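Side-chain contacts in endo-beta-1,4-glucanase (Ampullaria crossean, PDB 5XBU), which probably hydrolyses internal beta-1,4-glucosidic bonds of cellulose, as a glycoside hydrolase family 45 endoglucanase: residues 110-115 and 119-124; 36-41 and 76-81; 137-142 and 160-165. All blocks are in the same frame, centred on the assembly; numbering follows the deposited sequence. Where two conformers were deposited one is given.

Interaction 1: residues 110-115 and 119-124; sequences NACPIN and EWCGIS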
loop_
_atom_site.group_PDB
_atom_site.type_symbol
_atom_site.label_atom_id
_atom_site.label_comp_id
_atom_site.label_asym_id
_atom_site.label_seq_id
_atom_site.Cartn_x
_atom_site.Cartn_y
_atom_site.Cartn_z
ATOM N N ASN A 110 -4.622 6.359 3.002
ATOM C CA ASN A 110 -5.846 6.177 2.250
ATOM C C ASN A 110 -6.109 4.680 2.174
ATOM O O ASN A 110 -5.302 3.885 2.652
ATOM C CB ASN A 110 -5.677 6.877 0.897
ATOM C CG ASN A 110 -6.957 7.018 0.108
ATOM O OD1 ASN A 110 -8.063 6.924 0.633
ATOM N ND2 ASN A 110 -6.809 7.267 -1.184
ATOM N N ALA A 111 -7.247 4.313 1.581
ATOM C CA ALA A 111 -7.652 2.920 1.438
ATOM C C ALA A 111 -7.921 2.586 -0.018
ATOM O O ALA A 111 -8.416 3.425 -0.775
ATOM C CB ALA A 111 -8.941 2.675 2.224
ATOM N N CYS A 112 -7.627 1.332 -0.370
ATOM C CA CYS A 112 -7.992 0.738 -1.650
ATOM C C CYS A 112 -9.163 -0.205 -1.367
ATOM O O CYS A 112 -8.947 -1.346 -0.925
ATOM C CB CYS A 112 -6.806 -0.023 -2.246
ATOM S SG CYS A 112 -7.143 -0.784 -3.876
ATOM N N PRO A 113 -10.414 0.244 -1.530
ATOM C CA PRO A 113 -11.537 -0.627 -1.150
ATOM C C PRO A 113 -11.652 -1.816 -2.080
ATOM O O PRO A 113 -11.294 -1.758 -3.259
ATOM C CB PRO A 113 -12.775 0.264 -1.303
ATOM C CG PRO A 113 -12.280 1.650 -1.387
ATOM C CD PRO A 113 -10.882 1.588 -1.932
ATOM N N ILE A 114 -12.205 -2.899 -1.542
ATOM C CA ILE A 114 -12.538 -4.053 -2.370
ATOM C C ILE A 114 -13.431 -3.618 -3.520
ATOM O O ILE A 114 -13.225 -4.005 -4.673
ATOM C CB ILE A 114 -13.201 -5.147 -1.521
ATOM C CG1 ILE A 114 -12.219 -5.690 -0.478
ATOM C CG2 ILE A 114 -13.809 -6.233 -2.391
ATOM C CD1 ILE A 114 -12.866 -6.481 0.654
ATOM N N ASN A 115 -14.442 -2.813 -3.219
ATOM C CA ASN A 115 -15.382 -2.378 -4.230
ATOM C C ASN A 115 -14.664 -1.530 -5.270
ATOM O O ASN A 115 -14.080 -0.506 -4.928
ATOM C CB ASN A 115 -16.486 -1.566 -3.558
ATOM C CG ASN A 115 -17.617 -1.298 -4.493
ATOM O OD1 ASN A 115 -17.920 -2.149 -5.352
ATOM N ND2 ASN A 115 -18.276 -0.163 -4.333
ATOM N N GLU A 119 -9.273 -6.984 -8.688
ATOM C CA GLU A 119 -8.076 -7.725 -9.079
ATOM C C GLU A 119 -6.993 -7.647 -8.011
ATOM O O GLU A 119 -6.346 -8.660 -7.682
ATOM C CB GLU A 119 -7.550 -7.162 -10.403
ATOM C CG GLU A 119 -6.219 -7.777 -10.810
ATOM C CD GLU A 119 -5.780 -7.426 -12.221
ATOM O OE1 GLU A 119 -4.763 -8.007 -12.645
ATOM O OE2 GLU A 119 -6.424 -6.600 -12.900
ATOM N N TRP A 120 -6.714 -6.431 -7.532
ATOM C CA TRP A 120 -5.586 -6.182 -6.651
ATOM C C TRP A 120 -5.985 -6.098 -5.188
ATOM O O TRP A 120 -5.226 -6.535 -4.321
ATOM C CB TRP A 120 -4.859 -4.891 -7.049
ATOM C CG TRP A 120 -4.296 -4.909 -8.432
ATOM C CD1 TRP A 120 -4.783 -4.249 -9.522
ATOM C CD2 TRP A 120 -3.131 -5.624 -8.882
ATOM N NE1 TRP A 120 -4.000 -4.506 -10.616
ATOM C CE2 TRP A 120 -2.977 -5.333 -10.249
ATOM C CE3 TRP A 120 -2.182 -6.454 -8.264
ATOM C CZ2 TRP A 120 -1.924 -5.833 -11.006
ATOM C CZ3 TRP A 120 -1.139 -6.959 -9.028
ATOM C CH2 TRP A 120 -1.026 -6.652 -10.382
ATOM N N CYS A 121 -7.143 -5.506 -4.879
ATOM C CA CYS A 121 -7.521 -5.238 -3.496
ATOM C C CYS A 121 -8.625 -6.147 -2.994
ATOM O O CYS A 121 -9.004 -6.038 -1.824
ATOM C CB CYS A 121 -7.906 -3.767 -3.320
ATOM S SG CYS A 121 -6.456 -2.744 -3.725
ATOM N N GLY A 122 -9.121 -7.058 -3.836
ATOM C CA GLY A 122 -10.123 -8.046 -3.446
ATOM C C GLY A 122 -9.489 -9.173 -2.660
ATOM O O GLY A 122 -9.133 -10.236 -3.188
ATOM N N ILE A 123 -9.297 -8.886 -1.376
ATOM C CA ILE A 123 -8.658 -9.773 -0.419
ATOM C C ILE A 123 -9.618 -9.821 0.770
ATOM O O ILE A 123 -9.892 -8.787 1.377
ATOM C CB ILE A 123 -7.258 -9.300 0.013
ATOM C CG1 ILE A 123 -6.409 -8.949 -1.222
ATOM C CG2 ILE A 123 -6.605 -10.376 0.863
ATOM C CD1 ILE A 123 -5.042 -8.410 -0.895
ATOM N N SER A 124 -10.134 -11.007 1.090
ATOM C CA SER A 124 -11.260 -11.103 2.000
ATOM C C SER A 124 -10.853 -11.383 3.434
ATOM O O SER A 124 -11.691 -11.806 4.219
ATOM C CB SER A 124 -12.262 -12.137 1.515
ATOM O OG SER A 124 -11.614 -13.382 1.545
#
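Cys112 and Cys121 are joined by a disulfide that closes a short loop in what is probably the double-psi beta-barrel of family 45. The bond ties the segment after strand 104-108 to the C-terminal end of the short helix 118-121. It is right-handed, with the C-S-S-C torsion at 97°, and Cys112 CB stands 4.0 Å from Cys121 CB. The two ends are unlike: Cys112 SG lies anti to its own N (chi1 -179°), extending the side chain across the gap, whereas Cys121 SG lies beside its N (chi1 -61°). Both cysteines are buried.

The remaining contacts are van der Waals, and Ile114 makes most of them. Its CG1 rests 3.5 Å from Cys121 O, its CD1 reaches to 3.8 Å from Ile123 O, and its CG2 meets Gly122 CA at 4.2 Å. One branched side chain thus lies along the exit of the helix. Two backbone oxygens also approach Cys121 CB, Cys112 O at 3.6 Å and Pro113 O at 3.9 Å.

Polar contacts hold each segment from elsewhere. Glu62 OE2 accepts from Ile114 N, and Asn117 ND2 from within the loop donates to Pro113 O. On the helix, Trp120 O accepts from Asn133 ND2, while the Trp120 ring meets those of His135 and His140.

Past the helix the chain turns sharply at Gly122, the centre of an inverse gamma turn, whose weak bond runs 2.9 Å from Ile123 N to Cys121 O, the same oxygen that Ile114 CG1 touches.

Interaction 2: residues 36-41 and 76-81; sequences GACGCG and KNCGKC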
loop_
_atom_site.group_PDB
_atom_site.type_symbol
_atom_site.label_atom_id
_atom_site.label_comp_id
_atom_site.label_asym_id
_atom_site.label_seq_id
_atom_site.Cartn_x
_atom_site.Cartn_y
_atom_site.Cartn_z
ATOM N N GLY A 36 -8.632 11.571 1.027
ATOM C CA GLY A 36 -8.338 10.200 1.396
ATOM C C GLY A 36 -8.927 9.800 2.743
ATOM O O GLY A 36 -9.400 10.611 3.546
ATOM N N ALA A 37 -8.835 8.500 2.980
ATOM C CA ALA A 37 -9.567 7.818 4.028
ATOM C C ALA A 37 -8.995 8.027 5.416
ATOM O O ALA A 37 -9.633 7.598 6.386
ATOM C CB ALA A 37 -9.622 6.329 3.705
ATOM N N CYS A 38 -7.820 8.655 5.542
ATOM C CA CYS A 38 -7.252 8.952 6.840
ATOM C C CYS A 38 -7.390 10.426 7.195
ATOM O O CYS A 38 -6.867 10.854 8.231
ATOM C CB CYS A 38 -5.800 8.498 6.948
ATOM S SG CYS A 38 -5.613 6.715 6.649
ATOM N N GLY A 39 -8.126 11.192 6.399
ATOM C CA GLY A 39 -8.369 12.576 6.750
ATOM C C GLY A 39 -7.151 13.472 6.658
ATOM O O GLY A 39 -7.063 14.470 7.385
ATOM N N CYS A 40 -6.232 13.173 5.741
ATOM C CA CYS A 40 -4.997 13.943 5.605
ATOM C C CYS A 40 -5.197 15.160 4.699
ATOM O O CYS A 40 -4.622 15.285 3.614
ATOM C CB CYS A 40 -3.860 13.053 5.129
ATOM S SG CYS A 40 -3.470 11.765 6.357
ATOM N N GLY A 41 -6.040 16.057 5.202
ATOM C CA GLY A 41 -6.295 17.366 4.623
ATOM C C GLY A 41 -7.185 18.130 5.582
ATOM O O GLY A 41 -7.583 17.628 6.632
ATOM N N LYS A 76 -8.011 1.283 11.094
ATOM C CA LYS A 76 -7.092 0.998 12.179
ATOM C C LYS A 76 -5.652 1.290 11.807
ATOM O O LYS A 76 -4.880 1.741 12.653
ATOM C CB LYS A 76 -7.232 -0.457 12.628
ATOM C CG LYS A 76 -8.580 -0.821 13.213
ATOM C CD LYS A 76 -8.777 -0.260 14.573
ATOM C CE LYS A 76 -10.085 -0.779 15.075
ATOM N NZ LYS A 76 -10.169 -2.228 14.806
ATOM N N ASN A 77 -5.254 1.000 10.560
ATOM C CA ASN A 77 -3.864 1.141 10.162
ATOM C C ASN A 77 -3.537 2.456 9.469
ATOM O O ASN A 77 -2.428 2.618 8.951
ATOM C CB ASN A 77 -3.393 -0.087 9.395
ATOM C CG ASN A 77 -3.172 -1.272 10.333
ATOM O OD1 ASN A 77 -2.720 -1.099 11.477
ATOM N ND2 ASN A 77 -3.496 -2.472 9.857
ATOM N N CYS A 78 -4.428 3.448 9.561
ATOM C CA CYS A 78 -4.054 4.803 9.164
ATOM C C CYS A 78 -2.817 5.233 9.928
ATOM O O CYS A 78 -2.716 5.041 11.142
ATOM C CB CYS A 78 -5.188 5.785 9.454
ATOM S SG CYS A 78 -6.506 5.827 8.265
ATOM N N GLY A 79 -1.882 5.864 9.206
ATOM C CA GLY A 79 -0.688 6.377 9.813
ATOM C C GLY A 79 0.400 5.370 10.072
ATOM O O GLY A 79 1.497 5.761 10.503
ATOM N N LYS A 80 0.169 4.089 9.793
ATOM C CA LYS A 80 1.260 3.115 9.849
ATOM C C LYS A 80 2.181 3.329 8.668
ATOM O O LYS A 80 1.771 3.828 7.630
ATOM C CB LYS A 80 0.728 1.669 9.770
ATOM C CG LYS A 80 -0.125 1.226 10.937
ATOM C CD LYS A 80 0.745 1.049 12.169
ATOM C CE LYS A 80 0.002 0.305 13.271
ATOM N NZ LYS A 80 -0.269 -1.155 12.949
ATOM N N CYS A 81 3.431 2.928 8.831
ATOM C CA CYS A 81 4.380 2.919 7.733
ATOM C C CYS A 81 4.792 1.491 7.402
ATOM O O CYS A 81 4.891 0.616 8.273
ATOM C CB CYS A 81 5.618 3.757 8.059
ATOM S SG CYS A 81 5.239 5.536 7.983
#
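Cys38 and Cys78 meet through a disulfide, and this bond is nearly the whole of the contact. SG of Cys38 is 2.0 Å from SG of Cys78, the C-S-S-C torsion of -86° makes the bridge left-handed, and CB of Cys38 comes to 3.7 Å from CB of Cys78. On both residues SG lies beside its own N and anti to the carbonyl carbon. Around the bridge the packing is close: both cysteines touch Phe65 of helix 62-65, and Cys78 also meets Tyr175 of helix 169-175. Across the segments the further approach is slight, 4.1 Å from Ala37 O to Cys78 SG.

Each cysteine sits in a beta turn. Gly36 to Gly39 forms a type I turn, closed by Gly39 N to Gly36 O at 3.2 Å; Asn77 to Lys80 forms a type II turn, closed by Lys80 N to Asn77 O at 3.1 Å. Gly79, at positive phi, takes the third position of the latter.

Away from the sulfurs the arrangement is looser. Lys76 is exposed, and Lys80, only partly buried, curls back over its own turn to place NZ 2.9 Å from Asn77 OD1, the donor standing above the carbonyl plane, 38° out of it. Asn77 ND2 donates to Tyr64 O.

Cys40, two residues from Cys38, is bonded to Cys178, and Cys81, three residues from Cys78 and at the start of strand 81-86, to Cys167; the pair is thus one of six disulfides in this cystine-rich family 45 domain.

Interaction 3: residues 137-142 and 160-165; sequences YEVHFD and VTWEEV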
loop_
_atom_site.group_PDB
_atom_site.type_symbol
_atom_site.label_atom_id
_atom_site.label_comp_id
_atom_site.label_asym_id
_atom_site.label_seq_id
_atom_site.Cartn_x
_atom_site.Cartn_y
_atom_site.Cartn_z
ATOM N N TYR A 137 -1.220 -12.534 -3.454
ATOM C CA TYR A 137 -0.606 -11.733 -2.398
ATOM C C TYR A 137 -1.592 -11.458 -1.275
ATOM O O TYR A 137 -2.768 -11.166 -1.516
ATOM C CB TYR A 137 -0.069 -10.395 -2.951
ATOM C CG TYR A 137 0.953 -10.636 -4.030
ATOM C CD1 TYR A 137 2.243 -10.983 -3.695
ATOM C CD2 TYR A 137 0.592 -10.551 -5.359
ATOM C CE1 TYR A 137 3.198 -11.264 -4.686
ATOM C CE2 TYR A 137 1.540 -10.828 -6.367
ATOM C CZ TYR A 137 2.826 -11.163 -6.008
ATOM O OH TYR A 137 3.721 -11.444 -7.035
ATOM N N GLU A 138 -1.085 -11.501 -0.049
ATOM C CA GLU A 138 -1.928 -11.268 1.135
ATOM C C GLU A 138 -2.323 -9.817 1.340
ATOM O O GLU A 138 -3.175 -9.544 2.193
ATOM C CB GLU A 138 -1.265 -11.780 2.404
ATOM C CG GLU A 138 -0.054 -11.002 2.818
ATOM C CD GLU A 138 0.499 -11.363 4.170
ATOM O OE1 GLU A 138 0.078 -12.396 4.756
ATOM O OE2 GLU A 138 1.337 -10.580 4.678
ATOM N N VAL A 139 -1.669 -8.887 0.654
ATOM C CA VAL A 139 -1.934 -7.470 0.799
ATOM C C VAL A 139 -1.478 -6.796 -0.483
ATOM O O VAL A 139 -0.606 -7.305 -1.204
ATOM C CB VAL A 139 -1.217 -6.888 2.044
ATOM C CG1 VAL A 139 0.271 -6.881 1.898
ATOM C CG2 VAL A 139 -1.755 -5.519 2.420
ATOM N N HIS A 140 -2.090 -5.649 -0.766
ATOM C CA HIS A 140 -1.768 -4.821 -1.915
ATOM C C HIS A 140 -1.521 -3.402 -1.437
ATOM O O HIS A 140 -2.267 -2.892 -0.602
ATOM C CB HIS A 140 -2.900 -4.833 -2.919
ATOM C CG HIS A 140 -2.567 -4.126 -4.175
ATOM N ND1 HIS A 140 -1.789 -4.731 -5.134
ATOM C CD2 HIS A 140 -2.847 -2.869 -4.595
ATOM C CE1 HIS A 140 -1.610 -3.855 -6.105
ATOM N NE2 HIS A 140 -2.240 -2.724 -5.815
ATOM N N PHE A 141 -0.524 -2.737 -2.010
ATOM C CA PHE A 141 -0.251 -1.322 -1.744
ATOM C C PHE A 141 -0.412 -0.522 -3.028
ATOM O O PHE A 141 0.375 -0.682 -3.962
ATOM C CB PHE A 141 1.119 -1.111 -1.107
ATOM C CG PHE A 141 1.210 -1.752 0.237
ATOM C CD1 PHE A 141 0.567 -1.177 1.340
ATOM C CD2 PHE A 141 1.872 -2.971 0.424
ATOM C CE1 PHE A 141 0.584 -1.790 2.574
ATOM C CE2 PHE A 141 1.897 -3.569 1.669
ATOM C CZ PHE A 141 1.257 -2.997 2.742
ATOM N N ASP A 142 -1.414 0.359 -3.063
ATOM C CA ASP A 142 -1.573 1.301 -4.158
ATOM C C ASP A 142 -0.768 2.539 -3.792
ATOM O O ASP A 142 -0.965 3.121 -2.726
ATOM C CB ASP A 142 -3.054 1.612 -4.369
ATOM C CG ASP A 142 -3.403 1.944 -5.809
ATOM O OD1 ASP A 142 -2.506 1.992 -6.663
ATOM O OD2 ASP A 142 -4.612 2.164 -6.039
ATOM N N VAL A 160 6.944 -6.898 -4.132
ATOM C CA VAL A 160 7.793 -6.469 -3.032
ATOM C C VAL A 160 7.612 -7.425 -1.860
ATOM O O VAL A 160 6.591 -8.105 -1.744
ATOM C CB VAL A 160 7.461 -5.026 -2.575
ATOM C CG1 VAL A 160 7.615 -4.041 -3.746
ATOM C CG2 VAL A 160 6.026 -4.942 -2.025
ATOM N N THR A 161 8.592 -7.440 -0.965
ATOM C CA THR A 161 8.345 -7.883 0.394
ATOM C C THR A 161 7.934 -6.675 1.234
ATOM O O THR A 161 8.315 -5.540 0.931
ATOM C CB THR A 161 9.536 -8.607 1.021
ATOM O OG1 THR A 161 10.685 -7.758 1.055
ATOM C CG2 THR A 161 9.846 -9.905 0.265
ATOM N N TRP A 162 7.117 -6.919 2.269
ATOM C CA TRP A 162 6.562 -5.813 3.034
ATOM C C TRP A 162 6.701 -6.073 4.526
ATOM O O TRP A 162 6.601 -7.213 5.001
ATOM C CB TRP A 162 5.084 -5.546 2.657
ATOM C CG TRP A 162 4.073 -6.441 3.341
ATOM C CD1 TRP A 162 3.679 -7.719 3.031
ATOM C CD2 TRP A 162 3.303 -6.075 4.498
ATOM N NE1 TRP A 162 2.750 -8.161 3.924
ATOM C CE2 TRP A 162 2.507 -7.175 4.837
ATOM C CE3 TRP A 162 3.221 -4.916 5.281
ATOM C CZ2 TRP A 162 1.623 -7.146 5.900
ATOM C CZ3 TRP A 162 2.350 -4.880 6.317
ATOM C CH2 TRP A 162 1.562 -6.001 6.629
ATOM N N GLU A 163 6.920 -4.997 5.281
ATOM C CA GLU A 163 6.829 -5.082 6.732
ATOM C C GLU A 163 6.464 -3.726 7.282
ATOM O O GLU A 163 6.770 -2.697 6.685
ATOM C CB GLU A 163 8.118 -5.533 7.425
ATOM C CG GLU A 163 9.292 -4.640 7.088
ATOM C CD GLU A 163 10.575 -4.964 7.856
ATOM O OE1 GLU A 163 11.651 -4.471 7.460
ATOM O OE2 GLU A 163 10.509 -5.683 8.857
ATOM N N GLU A 164 5.819 -3.725 8.433
ATOM C CA GLU A 164 5.553 -2.473 9.138
ATOM C C GLU A 164 6.829 -2.002 9.811
ATOM O O GLU A 164 7.595 -2.801 10.350
ATOM C CB GLU A 164 4.501 -2.642 10.210
ATOM C CG GLU A 164 3.129 -2.551 9.690
ATOM C CD GLU A 164 2.051 -2.593 10.772
ATOM O OE1 GLU A 164 2.300 -2.347 11.985
ATOM O OE2 GLU A 164 0.913 -2.833 10.367
ATOM N N VAL A 165 7.052 -0.695 9.791
ATOM C CA VAL A 165 8.225 -0.092 10.417
ATOM C C VAL A 165 7.784 1.196 11.092
ATOM O O VAL A 165 6.786 1.808 10.694
ATOM C CB VAL A 165 9.329 0.217 9.370
ATOM C CG1 VAL A 165 9.798 -1.042 8.695
ATOM C CG2 VAL A 165 8.838 1.189 8.293
#
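Glu138 OE2 takes the indole N-H of Trp162 in a bond of 2.9 Å from NE1, bent to 155° at the hydrogen. The oxygen uses its anti lone pair and lies almost in the ring plane, at the edge of the indole, while the carboxylate plane is turned 63° from the ring. CG of Glu138 lies between its N and carbonyl carbon (chi1 69°) with the chain extended beyond, which carries the acid out to that edge. Above one face, Val139 CG1 makes a CH-pi contact, 3.6 Å from the centroid of the five-membered ring. On the same side, Phe141 CZ comes obliquely toward the rim of the six-membered ring, 3.7 Å from Trp162 CE3, which in turn lies at the edge of the Phe141 ring. A leucine in place of Trp162 would probably leave buried Glu138 OE2 without this N-H mate and open a gap beside Val139 and Phe141. Strands 140-144 and 160-165 do not pair directly: both flank strand 22-30, the first parallel and the second antiparallel to it, and the indole spans between them, touching Pro23 of that strand and Leu84 of strand 81-86.

How the interactions relate
Interaction 2 closes before interaction 1 opens, and interaction 3 comes last along the chain. Their centres lie 13 to 16 Å apart, and each touches the other two, so they lie side by side in one compact fold. Interactions 1 and 2 meet where Asn110 OD1 accepts from Ala37 N, linking the two disulfide-bearing loops. Interactions 1 and 3 meet where Cys121 SG and Trp120 O pack against His140 and where Ile123 CD1 reaches Val139. Strand 81-86, entered from 76-81, pairs with strand 160-165 of interaction 3; beside it Lys80 NZ forms a salt bridge with Glu164 OE1. Two disulfide-bonded loop regions thus lie next to the sheet, probably a double-psi beta-barrel, whose strands interaction 3 connects through side chains.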